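Local coordinates for proteasome accessory factor B/C (PafBC) (Paenarthrobacter aurescens, PDB 6SJ9), which probably regulates transcription in the bacterial DNA damage response, combining winged helix-turn-helix and WYL domains in a single chain, at residues A[91-96]-A[459-464]; A[97-102]-A[400-405]; A[102-107]-A[438-443]; A[357-362]-A[409-414]. All coordinates share one frame; numbering follows the deposited sequence.

Contact 1 (A[91-96]-A[459-464]); sequences VSLTPA and ESVTIK
Lys464 reaches from helix 459-464 to the backbone of strand 91-93 and makes the one polar link between the two segments. Its side chain is extended beyond CG, which carries NZ to 2.7 Å from Ser92 O. The ammonium lies nearly along the C=O axis of Ser92, at a C=O...N angle of 167°. The same NZ forms a salt bridge with Glu97 OE1, so the charge has both a carbonyl and a carboxylate as partners. That carboxylate oxygen also accepts the N-H of Thr94, while Thr94 OG1 caps the backbone N of Glu97, completing a capping box at the start of helix 95-118.

The remaining contacts are van der Waals packing. Leu93 CD2 meets Val461 CG2 at 3.9 Å, and the same methyl lies 4.0 Å from Lys464 CD, where the leucine and lysine side chains run antiparallel alongside one another. Val91 points toward the helix and rests CG1 on Lys464 O at 3.6 Å, with Lys464 CB 4.1 Å from the same methyl. The methylene chain of Lys464 thus packs on the strand while its ammonium bonds to the backbone carbonyl.

The axes of strand 91-93 and helix segment 459-464 are nearly antiparallel (163°) and approach to 9.7 Å. Beyond them, Val91 pairs with Val423 of strand 421-424, Leu93 and Val461 both pack on Leu101 of helix 95-118, and Leu437 of helix 427-441 also touches Val461.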
loop_
_atom_site.group_PDB
_atom_site.type_symbol
_atom_site.label_atom_id
_atom_site.label_comp_id
_atom_site.label_asym_id
_atom_site.label_seq_id
_atom_site.Cartn_x
_atom_site.Cartn_y
_atom_site.Cartn_z
ATOM N N VAL A 91 -12.884 7.561 14.058
ATOM C CA VAL A 91 -13.913 7.056 13.153
ATOM C C VAL A 91 -14.104 5.569 13.432
ATOM O O VAL A 91 -13.180 4.877 13.865
ATOM C CB VAL A 91 -13.578 7.277 11.646
ATOM C CG1 VAL A 91 -13.173 8.745 11.335
ATOM C CG2 VAL A 91 -12.499 6.338 11.172
ATOM N N SER A 92 -15.316 5.083 13.215
ATOM C CA SER A 92 -15.607 3.664 13.313
ATOM C C SER A 92 -15.789 3.130 11.921
ATOM O O SER A 92 -16.637 3.627 11.177
ATOM C CB SER A 92 -16.859 3.391 14.125
ATOM O OG SER A 92 -16.743 4.084 15.329
ATOM N N LEU A 93 -15.026 2.103 11.581
ATOM C CA LEU A 93 -15.005 1.607 10.220
ATOM C C LEU A 93 -15.636 0.230 10.166
ATOM O O LEU A 93 -15.407 -0.591 11.050
ATOM C CB LEU A 93 -13.563 1.549 9.687
ATOM C CG LEU A 93 -12.885 2.916 9.550
ATOM C CD1 LEU A 93 -11.483 2.790 8.975
ATOM C CD2 LEU A 93 -13.756 3.817 8.675
ATOM N N THR A 94 -16.464 0.001 9.154
ATOM C CA THR A 94 -16.877 -1.350 8.840
ATOM C C THR A 94 -15.737 -2.108 8.146
ATOM O O THR A 94 -14.819 -1.508 7.572
ATOM C CB THR A 94 -18.077 -1.340 7.918
ATOM O OG1 THR A 94 -17.632 -0.897 6.630
ATOM C CG2 THR A 94 -19.213 -0.418 8.492
ATOM N N PRO A 95 -15.805 -3.445 8.141
ATOM C CA PRO A 95 -14.790 -4.195 7.396
ATOM C C PRO A 95 -14.680 -3.789 5.933
ATOM O O PRO A 95 -13.558 -3.620 5.438
ATOM C CB PRO A 95 -15.243 -5.651 7.573
ATOM C CG PRO A 95 -16.010 -5.641 8.963
ATOM C CD PRO A 95 -16.724 -4.304 8.931
ATOM N N ALA A 96 -15.796 -3.556 5.245
ATOM C CA ALA A 96 -15.718 -3.086 3.877
ATOM C C ALA A 96 -14.921 -1.780 3.806
ATOM O O ALA A 96 -13.932 -1.689 3.070
ATOM C CB ALA A 96 -17.119 -2.919 3.274
ATOM N N GLU A 459 -17.402 5.644 -0.773
ATOM C CA GLU A 459 -17.977 6.949 -0.453
ATOM C C GLU A 459 -17.993 7.185 1.058
ATOM O O GLU A 459 -17.644 8.274 1.541
ATOM C CB GLU A 459 -19.394 7.068 -1.014
ATOM C CG GLU A 459 -20.050 8.388 -0.607
ATOM C CD GLU A 459 -21.586 8.394 -0.704
ATOM O OE1 GLU A 459 -22.230 7.380 -0.333
ATOM O OE2 GLU A 459 -22.149 9.435 -1.114
ATOM N N SER A 460 -18.424 6.182 1.822
ATOM C CA SER A 460 -18.581 6.418 3.245
ATOM C C SER A 460 -17.235 6.583 3.938
ATOM O O SER A 460 -17.117 7.409 4.849
ATOM C CB SER A 460 -19.408 5.299 3.919
ATOM O OG SER A 460 -18.697 4.080 4.039
ATOM N N VAL A 461 -16.222 5.796 3.558
ATOM C CA VAL A 461 -14.926 5.947 4.214
ATOM C C VAL A 461 -14.279 7.274 3.788
ATOM O O VAL A 461 -13.575 7.899 4.593
ATOM C CB VAL A 461 -14.006 4.732 3.987
ATOM C CG1 VAL A 461 -13.412 4.721 2.593
ATOM C CG2 VAL A 461 -12.900 4.710 5.010
ATOM N N THR A 462 -14.602 7.781 2.584
ATOM C CA THR A 462 -14.100 9.096 2.163
ATOM C C THR A 462 -14.663 10.217 3.046
ATOM O O THR A 462 -13.916 11.077 3.518
ATOM C CB THR A 462 -14.452 9.335 0.698
ATOM O OG1 THR A 462 -13.780 8.332 -0.072
ATOM C CG2 THR A 462 -14.042 10.782 0.214
ATOM N N ILE A 463 -15.960 10.176 3.327
ATOM C CA ILE A 463 -16.594 11.164 4.188
ATOM C C ILE A 463 -16.006 11.074 5.600
ATOM O O ILE A 463 -15.652 12.085 6.207
ATOM C CB ILE A 463 -18.124 10.947 4.171
ATOM C CG1 ILE A 463 -18.627 11.167 2.748
ATOM C CG2 ILE A 463 -18.885 11.903 5.097
ATOM C CD1 ILE A 463 -20.123 10.858 2.540
ATOM N N LYS A 464 -15.892 9.858 6.147
ATOM C CA LYS A 464 -15.366 9.716 7.505
ATOM C C LYS A 464 -13.928 10.214 7.613
ATOM O O LYS A 464 -13.590 10.967 8.533
ATOM C CB LYS A 464 -15.454 8.265 7.954
ATOM C CG LYS A 464 -16.869 7.761 8.043
ATOM C CD LYS A 464 -16.894 6.271 8.400
ATOM C CE LYS A 464 -18.336 5.771 8.639
ATOM N NZ LYS A 464 -18.229 4.371 9.111
#

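Contact 2 (A[97-102]-A[400-405])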
loop_
_atom_site.group_PDB
_atom_site.type_symbol
_atom_site.label_atom_id
_atom_site.label_comp_id
_atom_site.label_asym_id
_atom_site.label_seq_id
_atom_site.Cartn_x
_atom_site.Cartn_y
_atom_site.Cartn_z
ATOM N N GLU A 97 -15.308 -0.777 4.608
ATOM C CA GLU A 97 -14.590 0.496 4.625
ATOM C C GLU A 97 -13.104 0.326 4.902
ATOM O O GLU A 97 -12.276 1.034 4.326
ATOM C CB GLU A 97 -15.178 1.433 5.681
ATOM C CG GLU A 97 -16.542 1.865 5.346
ATOM C CD GLU A 97 -17.211 2.644 6.507
ATOM O OE1 GLU A 97 -16.790 2.481 7.663
ATOM O OE2 GLU A 97 -18.172 3.389 6.222
ATOM N N SER A 98 -12.760 -0.535 5.863
ATOM C CA SER A 98 -11.373 -0.767 6.204
ATOM C C SER A 98 -10.605 -1.405 5.064
ATOM O O SER A 98 -9.415 -1.114 4.893
ATOM C CB SER A 98 -11.304 -1.683 7.426
ATOM O OG SER A 98 -12.075 -1.143 8.495
ATOM N N THR A 99 -11.259 -2.277 4.283
ATOM C CA THR A 99 -10.556 -2.906 3.169
ATOM C C THR A 99 -10.303 -1.907 2.042
ATOM O O THR A 99 -9.198 -1.846 1.516
ATOM C CB THR A 99 -11.352 -4.106 2.640
ATOM O OG1 THR A 99 -11.689 -4.966 3.731
ATOM C CG2 THR A 99 -10.542 -4.885 1.602
ATOM N N VAL A 100 -11.290 -1.067 1.720
ATOM C CA VAL A 100 -11.081 -0.007 0.742
ATOM C C VAL A 100 -9.941 0.886 1.182
ATOM O O VAL A 100 -9.027 1.208 0.413
ATOM C CB VAL A 100 -12.355 0.826 0.582
ATOM C CG1 VAL A 100 -12.023 2.091 -0.316
ATOM C CG2 VAL A 100 -13.445 -0.002 0.021
ATOM N N LEU A 101 -9.960 1.252 2.456
ATOM C CA LEU A 101 -8.931 2.115 3.008
ATOM C C LEU A 101 -7.551 1.508 2.839
ATOM O O LEU A 101 -6.552 2.229 2.768
ATOM C CB LEU A 101 -9.255 2.364 4.470
ATOM C CG LEU A 101 -8.574 3.558 5.060
ATOM C CD1 LEU A 101 -9.064 4.750 4.313
ATOM C CD2 LEU A 101 -8.957 3.594 6.476
ATOM N N LEU A 102 -7.478 0.182 2.843
ATOM C CA LEU A 102 -6.225 -0.532 2.666
ATOM C C LEU A 102 -5.656 -0.350 1.265
ATOM O O LEU A 102 -4.452 -0.136 1.092
ATOM C CB LEU A 102 -6.492 -2.006 2.930
ATOM C CG LEU A 102 -5.396 -3.028 2.767
ATOM C CD1 LEU A 102 -4.116 -2.470 3.361
ATOM C CD2 LEU A 102 -5.861 -4.286 3.557
ATOM N N ASP A 400 -5.124 -3.377 13.848
ATOM C CA ASP A 400 -6.194 -4.111 14.516
ATOM C C ASP A 400 -7.537 -3.877 13.834
ATOM O O ASP A 400 -8.554 -3.693 14.499
ATOM C CB ASP A 400 -6.261 -3.734 16.000
ATOM C CG ASP A 400 -6.257 -2.208 16.247
ATOM O OD1 ASP A 400 -6.489 -1.425 15.301
ATOM O OD2 ASP A 400 -6.051 -1.792 17.414
ATOM N N LEU A 401 -7.550 -3.799 12.505
ATOM C CA LEU A 401 -8.783 -3.534 11.771
ATOM C C LEU A 401 -9.388 -4.721 11.007
ATOM O O LEU A 401 -10.614 -4.832 10.960
ATOM C CB LEU A 401 -8.519 -2.366 10.805
ATOM C CG LEU A 401 -9.588 -1.342 10.405
ATOM C CD1 LEU A 401 -10.340 -0.828 11.621
ATOM C CD2 LEU A 401 -8.996 -0.170 9.595
ATOM N N LEU A 402 -8.586 -5.601 10.376
ATOM C CA LEU A 402 -9.092 -6.690 9.525
ATOM C C LEU A 402 -8.773 -8.081 10.063
ATOM O O LEU A 402 -7.602 -8.450 10.192
ATOM C CB LEU A 402 -8.549 -6.574 8.104
ATOM C CG LEU A 402 -9.148 -5.367 7.401
ATOM C CD1 LEU A 402 -8.895 -5.429 5.948
ATOM C CD2 LEU A 402 -10.619 -5.315 7.684
ATOM N N ASP A 403 -9.806 -8.891 10.266
ATOM C CA ASP A 403 -9.613 -10.321 10.495
ATOM C C ASP A 403 -9.930 -11.043 9.195
ATOM O O ASP A 403 -11.080 -11.029 8.740
ATOM C CB ASP A 403 -10.517 -10.889 11.599
ATOM C CG ASP A 403 -10.173 -10.382 12.985
ATOM O OD1 ASP A 403 -10.897 -10.768 13.933
ATOM O OD2 ASP A 403 -9.209 -9.592 13.127
ATOM N N ILE A 404 -8.924 -11.729 8.657
ATOM C CA ILE A 404 -8.987 -12.420 7.373
ATOM C C ILE A 404 -8.817 -13.925 7.593
ATOM O O ILE A 404 -7.911 -14.346 8.334
ATOM C CB ILE A 404 -7.904 -11.891 6.421
ATOM C CG1 ILE A 404 -8.145 -10.393 6.229
ATOM C CG2 ILE A 404 -8.017 -12.609 5.078
ATOM C CD1 ILE A 404 -6.993 -9.631 5.707
ATOM N N GLN A 405 -9.719 -14.716 6.981
ATOM C CA GLN A 405 -9.625 -16.173 6.860
ATOM C C GLN A 405 -9.538 -16.531 5.367
ATOM O O GLN A 405 -10.362 -16.084 4.554
ATOM C CB GLN A 405 -10.834 -16.938 7.419
ATOM C CG GLN A 405 -11.012 -16.922 8.910
ATOM C CD GLN A 405 -11.356 -15.526 9.428
ATOM O OE1 GLN A 405 -10.834 -15.114 10.437
ATOM N NE2 GLN A 405 -12.248 -14.806 8.737
HETATM O O HOH W 1 -12.580 -3.207 10.600
#
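With OG anti to its carbonyl carbon (chi1 -54°), Ser98 brings its hydroxyl beside the isobutyl group of Leu401, whose own chi1 of -148° departs from a staggered value and lays CG against the serine. The contact seats helix 97-102 on the segment leading into the first strand of the antiparallel hairpin 404-407/410-413, a hairpin consistent with the wing of the PafC winged helix-turn-helix domain.

Packing at Ser98 is tight: its CB lies only 3.5 Å from Leu401 CG, and its OG is 3.1 Å from the same carbon. The hydroxyl is nevertheless satisfied. It bonds to Thr94 O one helical turn back and accepts a hydrogen bond from a water that also donates to Leu401 O. The leucine is therefore joined to the serine twice, by its side chain directly and by its backbone through the solvent molecule. An alanine in place of Leu401 would remove CG and both methyls, and is likely to open a gap beside Ser98 and Leu93 and to leave the bridged loop less firmly seated.

Leu402 covers the next part of the helix. Its CD2 meets Ser98 CB at 3.7 Å, and its CD1 reaches Leu102 CD2 at 4.0 Å. It crosses Thr99 at about a right angle; Thr99 OG1 is hydrogen-bonded to Pro95 O, and still lies 3.6 Å from Leu402 CD1.

Contact 3 (A[102-107]-A[438-443])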
loop_
_atom_site.group_PDB
_atom_site.type_symbol
_atom_site.label_atom_id
_atom_site.label_comp_id
_atom_site.label_asym_id
_atom_site.label_seq_id
_atom_site.Cartn_x
_atom_site.Cartn_y
_atom_site.Cartn_z
ATOM N N LEU A 102 -7.478 0.182 2.843
ATOM C CA LEU A 102 -6.225 -0.532 2.666
ATOM C C LEU A 102 -5.656 -0.350 1.265
ATOM O O LEU A 102 -4.452 -0.136 1.092
ATOM C CB LEU A 102 -6.492 -2.006 2.930
ATOM C CG LEU A 102 -5.396 -3.028 2.767
ATOM C CD1 LEU A 102 -4.116 -2.470 3.361
ATOM C CD2 LEU A 102 -5.861 -4.286 3.557
ATOM N N LEU A 103 -6.518 -0.366 0.261
ATOM C CA LEU A 103 -6.054 -0.136 -1.098
ATOM C C LEU A 103 -5.609 1.316 -1.226
ATOM O O LEU A 103 -4.591 1.602 -1.844
ATOM C CB LEU A 103 -7.173 -0.502 -2.091
ATOM C CG LEU A 103 -6.813 -0.412 -3.542
ATOM C CD1 LEU A 103 -5.563 -1.153 -3.831
ATOM C CD2 LEU A 103 -8.025 -0.896 -4.417
ATOM N N ALA A 104 -6.362 2.230 -0.606
ATOM C CA ALA A 104 -6.013 3.636 -0.658
ATOM C C ALA A 104 -4.627 3.888 -0.062
ATOM O O ALA A 104 -3.859 4.695 -0.575
ATOM C CB ALA A 104 -7.075 4.447 0.111
ATOM N N ALA A 105 -4.310 3.233 1.040
ATOM C CA ALA A 105 -3.005 3.439 1.664
ATOM C C ALA A 105 -1.903 2.955 0.761
ATOM O O ALA A 105 -0.809 3.541 0.737
ATOM C CB ALA A 105 -2.953 2.701 3.031
ATOM N N GLN A 106 -2.181 1.901 -0.028
ATOM C CA GLN A 106 -1.180 1.461 -0.974
ATOM C C GLN A 106 -0.973 2.485 -2.064
ATOM O O GLN A 106 0.164 2.675 -2.553
ATOM C CB GLN A 106 -1.579 0.125 -1.598
ATOM C CG GLN A 106 -1.536 -1.053 -0.640
ATOM C CD GLN A 106 -1.793 -2.405 -1.375
ATOM O OE1 GLN A 106 -1.020 -2.803 -2.284
ATOM N NE2 GLN A 106 -2.843 -3.117 -0.964
ATOM N N LEU A 107 -2.058 3.139 -2.511
ATOM C CA LEU A 107 -1.835 4.154 -3.551
ATOM C C LEU A 107 -1.027 5.320 -3.012
ATOM O O LEU A 107 -0.168 5.853 -3.708
ATOM C CB LEU A 107 -3.164 4.654 -4.114
ATOM C CG LEU A 107 -4.041 3.573 -4.786
ATOM C CD1 LEU A 107 -5.122 4.282 -5.554
ATOM C CD2 LEU A 107 -3.269 2.568 -5.754
ATOM N N ALA A 438 -9.070 9.529 -3.143
ATOM C CA ALA A 438 -9.524 10.355 -4.258
ATOM C C ALA A 438 -9.102 9.763 -5.601
ATOM O O ALA A 438 -9.834 9.884 -6.595
ATOM C CB ALA A 438 -9.065 11.804 -4.079
HETATM N N MSE A 439 -7.947 9.114 -5.658
HETATM C CA MSE A 439 -7.580 8.414 -6.889
HETATM C C MSE A 439 -8.581 7.255 -7.126
HETATM O O MSE A 439 -9.088 7.077 -8.241
HETATM C CB MSE A 439 -6.161 7.899 -6.798
HETATM C CG MSE A 439 -5.066 8.963 -6.815
HETATM SE SE MSE A 439 -5.094 9.960 -8.547
HETATM C CE MSE A 439 -3.805 8.983 -9.587
ATOM N N LEU A 440 -8.872 6.466 -6.076
ATOM C CA LEU A 440 -9.883 5.413 -6.214
ATOM C C LEU A 440 -11.221 5.994 -6.657
ATOM O O LEU A 440 -11.926 5.392 -7.469
ATOM C CB LEU A 440 -10.070 4.628 -4.905
ATOM C CG LEU A 440 -8.865 3.775 -4.500
ATOM C CD1 LEU A 440 -9.085 3.092 -3.126
ATOM C CD2 LEU A 440 -8.606 2.706 -5.595
ATOM N N GLY A 441 -11.574 7.169 -6.138
ATOM C CA GLY A 441 -12.824 7.809 -6.501
ATOM C C GLY A 441 -12.844 8.364 -7.908
ATOM O O GLY A 441 -13.923 8.610 -8.455
ATOM N N ASP A 442 -11.681 8.533 -8.518
ATOM C CA ASP A 442 -11.628 9.027 -9.883
ATOM C C ASP A 442 -11.635 7.907 -10.955
ATOM O O ASP A 442 -11.570 8.214 -12.140
ATOM C CB ASP A 442 -10.396 9.940 -10.019
ATOM C CG ASP A 442 -10.469 10.843 -11.231
ATOM O OD1 ASP A 442 -11.555 11.438 -11.416
ATOM O OD2 ASP A 442 -9.461 10.994 -11.968
ATOM N N LEU A 443 -11.692 6.631 -10.577
ATOM C CA LEU A 443 -11.730 5.526 -11.538
ATOM C C LEU A 443 -13.003 5.587 -12.395
ATOM O O LEU A 443 -14.035 6.105 -11.942
ATOM C CB LEU A 443 -11.694 4.180 -10.820
ATOM C CG LEU A 443 -10.404 3.830 -10.156
ATOM C CD1 LEU A 443 -10.683 2.700 -9.153
ATOM C CD2 LEU A 443 -9.406 3.425 -11.253
#
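Leu440 is the centre of this apolar contact and takes part in nearly every touching pair, projecting from helix 438-441 into the surface of helix 102-107 between Leu103, Ala104 and Leu107. With Val100 O a turn earlier also near its CD1, the leucine enters a hole bounded by positions 100, 103, 104 and 107, in the manner of knobs-into-holes packing.

One branch of Leu440 makes methyl-to-methyl contacts. Leu440 CD2 lies 3.8 Å from Leu103 CD2 and equally 3.8 Å from Leu107 CD1, and is held between the two. Leu103 reaches it because its CG stands anti to the backbone N (chi1 -176°), whereas Leu107 has CG anti to the carbonyl carbon (chi1 -61°).

The other branch makes contact with side chain and backbone together. Leu440 CD1 sits 4.0 Å from Ala104 CB and 3.8 Å from Ala104 N, a close approach to the helix that the small alanine permits. An alanine replacing Leu440 would lack both branches and would probably leave a gap facing Leu103, Ala104 and Leu107.

Selenomethionine Met439 adds only its stem. CB touches Leu107 CD1 at 4.0 Å, after which the bent chain leads away to Tyr528 and Leu530 of strand 517-530, in the second WYL domain, and to a thiocyanate ion probably derived from the crystallisation liquor.

All five touching residues are buried, and the side-chain contacts between them are carbon to carbon, so helix 95-118 and helix 427-441 are joined here by shape fit and exclusion of water rather than by directed bonds.

Contact 4 (A[357-362]-A[409-414])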
loop_
_atom_site.group_PDB
_atom_site.type_symbol
_atom_site.label_atom_id
_atom_site.label_comp_id
_atom_site.label_asym_id
_atom_site.label_seq_id
_atom_site.Cartn_x
_atom_site.Cartn_y
_atom_site.Cartn_z
ATOM N N PRO A 357 -17.340 -6.381 -1.542
ATOM C CA PRO A 357 -18.656 -6.918 -1.089
ATOM C C PRO A 357 -18.690 -8.441 -0.969
ATOM O O PRO A 357 -19.411 -8.959 -0.105
ATOM C CB PRO A 357 -19.648 -6.421 -2.155
ATOM C CG PRO A 357 -19.025 -5.154 -2.670
ATOM C CD PRO A 357 -17.492 -5.445 -2.672
ATOM N N PHE A 358 -17.950 -9.179 -1.813
ATOM C CA PHE A 358 -17.859 -10.634 -1.646
ATOM C C PHE A 358 -17.136 -11.001 -0.366
ATOM O O PHE A 358 -17.600 -11.858 0.390
ATOM C CB PHE A 358 -17.111 -11.273 -2.819
ATOM C CG PHE A 358 -17.833 -11.176 -4.103
ATOM C CD1 PHE A 358 -18.853 -12.097 -4.413
ATOM C CD2 PHE A 358 -17.541 -10.157 -4.988
ATOM C CE1 PHE A 358 -19.539 -12.031 -5.614
ATOM C CE2 PHE A 358 -18.224 -10.065 -6.170
ATOM C CZ PHE A 358 -19.241 -10.993 -6.495
ATOM N N LEU A 359 -16.003 -10.343 -0.107
ATOM C CA LEU A 359 -15.146 -10.674 1.023
ATOM C C LEU A 359 -15.857 -10.475 2.355
ATOM O O LEU A 359 -15.588 -11.211 3.316
ATOM C CB LEU A 359 -13.861 -9.833 0.958
ATOM C CG LEU A 359 -12.788 -10.241 -0.056
ATOM C CD1 LEU A 359 -11.707 -9.145 -0.197
ATOM C CD2 LEU A 359 -12.101 -11.568 0.340
ATOM N N VAL A 360 -16.727 -9.458 2.455
ATOM C CA VAL A 360 -17.412 -9.169 3.718
ATOM C C VAL A 360 -18.794 -9.798 3.789
ATOM O O VAL A 360 -19.436 -9.710 4.842
ATOM C CB VAL A 360 -17.585 -7.654 4.014
ATOM C CG1 VAL A 360 -16.261 -6.901 4.017
ATOM C CG2 VAL A 360 -18.649 -7.029 3.112
ATOM N N HIS A 361 -19.323 -10.318 2.682
ATOM C CA HIS A 361 -20.608 -11.002 2.746
ATOM C C HIS A 361 -20.501 -12.199 3.688
ATOM O O HIS A 361 -19.415 -12.751 3.905
ATOM C CB HIS A 361 -21.006 -11.454 1.352
ATOM C CG HIS A 361 -22.385 -12.029 1.244
ATOM N ND1 HIS A 361 -22.631 -13.383 1.364
ATOM C CD2 HIS A 361 -23.583 -11.446 1.008
ATOM C CE1 HIS A 361 -23.919 -13.610 1.186
ATOM N NE2 HIS A 361 -24.518 -12.452 0.970
ATOM N N HIS A 362 -21.644 -12.615 4.248
ATOM C CA HIS A 362 -21.582 -13.656 5.267
ATOM C C HIS A 362 -21.050 -14.969 4.682
ATOM O O HIS A 362 -20.365 -15.714 5.387
ATOM C CB HIS A 362 -22.952 -13.824 5.980
ATOM C CG HIS A 362 -24.033 -14.469 5.156
ATOM N ND1 HIS A 362 -24.938 -13.743 4.407
ATOM C CD2 HIS A 362 -24.409 -15.765 5.037
ATOM C CE1 HIS A 362 -25.774 -14.570 3.802
ATOM N NE2 HIS A 362 -25.481 -15.801 4.175
ATOM N N ASP A 409 -10.120 -22.252 -1.740
ATOM C CA ASP A 409 -11.148 -21.670 -2.617
ATOM C C ASP A 409 -12.116 -20.713 -1.870
ATOM O O ASP A 409 -13.224 -20.436 -2.358
ATOM C CB ASP A 409 -11.977 -22.760 -3.353
ATOM C CG ASP A 409 -12.818 -22.182 -4.554
ATOM O OD1 ASP A 409 -12.199 -21.598 -5.471
ATOM O OD2 ASP A 409 -14.066 -22.280 -4.581
ATOM N N HIS A 410 -11.771 -20.186 -0.693
ATOM C CA HIS A 410 -12.787 -19.459 0.078
ATOM C C HIS A 410 -12.131 -18.397 0.965
ATOM O O HIS A 410 -11.380 -18.745 1.881
ATOM C CB HIS A 410 -13.604 -20.436 0.888
ATOM C CG HIS A 410 -14.774 -19.807 1.547
ATOM N ND1 HIS A 410 -15.406 -20.364 2.636
ATOM C CD2 HIS A 410 -15.463 -18.683 1.241
ATOM C CE1 HIS A 410 -16.416 -19.586 2.998
ATOM N NE2 HIS A 410 -16.473 -18.560 2.163
ATOM N N VAL A 411 -12.375 -17.110 0.683
ATOM C CA VAL A 411 -11.740 -15.997 1.402
ATOM C C VAL A 411 -12.821 -15.123 2.023
ATOM O O VAL A 411 -13.771 -14.715 1.344
ATOM C CB VAL A 411 -10.824 -15.133 0.498
ATOM C CG1 VAL A 411 -9.924 -14.141 1.412
ATOM C CG2 VAL A 411 -9.937 -16.014 -0.351
ATOM N N TYR A 412 -12.682 -14.824 3.308
ATOM C CA TYR A 412 -13.696 -13.979 3.926
ATOM C C TYR A 412 -13.064 -13.146 5.032
ATOM O O TYR A 412 -12.137 -13.589 5.716
ATOM C CB TYR A 412 -14.923 -14.784 4.427
ATOM C CG TYR A 412 -14.651 -15.942 5.347
ATOM C CD1 TYR A 412 -14.051 -17.115 4.885
ATOM C CD2 TYR A 412 -15.037 -15.879 6.686
ATOM C CE1 TYR A 412 -13.805 -18.178 5.744
ATOM C CE2 TYR A 412 -14.803 -16.947 7.558
ATOM C CZ TYR A 412 -14.186 -18.087 7.086
ATOM O OH TYR A 412 -13.952 -19.134 7.964
ATOM N N ILE A 413 -13.526 -11.906 5.107
ATOM C CA ILE A 413 -13.114 -10.915 6.089
ATOM C C ILE A 413 -14.213 -10.901 7.136
ATOM O O ILE A 413 -15.338 -10.509 6.841
ATOM C CB ILE A 413 -12.906 -9.547 5.424
ATOM C CG1 ILE A 413 -11.772 -9.665 4.415
ATOM C CG2 ILE A 413 -12.593 -8.498 6.444
ATOM C CD1 ILE A 413 -11.408 -8.400 3.641
ATOM N N SER A 414 -13.937 -11.471 8.303
ATOM C CA SER A 414 -14.965 -11.695 9.311
ATOM C C SER A 414 -15.539 -10.390 9.877
ATOM O O SER A 414 -14.809 -9.423 10.138
ATOM C CB SER A 414 -14.419 -12.591 10.423
ATOM O OG SER A 414 -13.290 -12.020 11.046
#
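Leu359, near the end of helix 346-360, packs against strand 410-413, the second strand of a hairpin that is probably the wing of the PafC winged helix-turn-helix domain. Its CB starts the contact, 3.9 Å from Ile413 CD1. From CG the side chain forks. CD1 stays with the isoleucine, again 3.9 Å from Ile413 CD1, while CD2 turns to Val411, two residues earlier in the strand, pressing on Val411 CG1 at 3.5 Å and approaching Val411 O at 3.7 Å. The leucine and valine side chains run alongside each other in the same direction, and both also pack on Leu385. The leucine therefore spans two strand residues and ties helix 346-360 to the hairpin and to helix 378-389.

Next to Leu359, Val360 CG1 approaches Ile413 CB more loosely, at 4.5 Å, and also packs on Pro95 and Ala96 of helix 95-118. Ile413 has its CG1 anti to the carbonyl carbon (chi1 -63°), a setting that brings CD1 against CB and CD1 of Leu359.

The backbone fixes the register. Tyr412 CA lies 3.4 Å from Leu359 O in a CA-H...O contact, and Ile413 N donates to this same oxygen at 2.8 Å in an almost straight bond of 174°.

In the fold
Three of the four contacts use helix 95-118: contact 1 at its N-terminal end, contact 2 on its first turns and contact 3 further along, with Leu102 common to the last two. Contact 4 lies beside this helix, with Val360 and Ile413 against Pro95. Centres are about 11 Å apart for contacts 1 and 2 and for contacts 2 and 4, but about 21 Å for contacts 3 and 4. Strands 404-407 and 410-413 are neighbours in one sheet, joining contacts 2 and 4. Along the chain, contact 1 encloses the others, contact 4 is nested inside contact 3, and contact 2 crosses both. Helix 95-118 thereby docks the N-terminal part of the chain onto the PafC helix-turn-helix region.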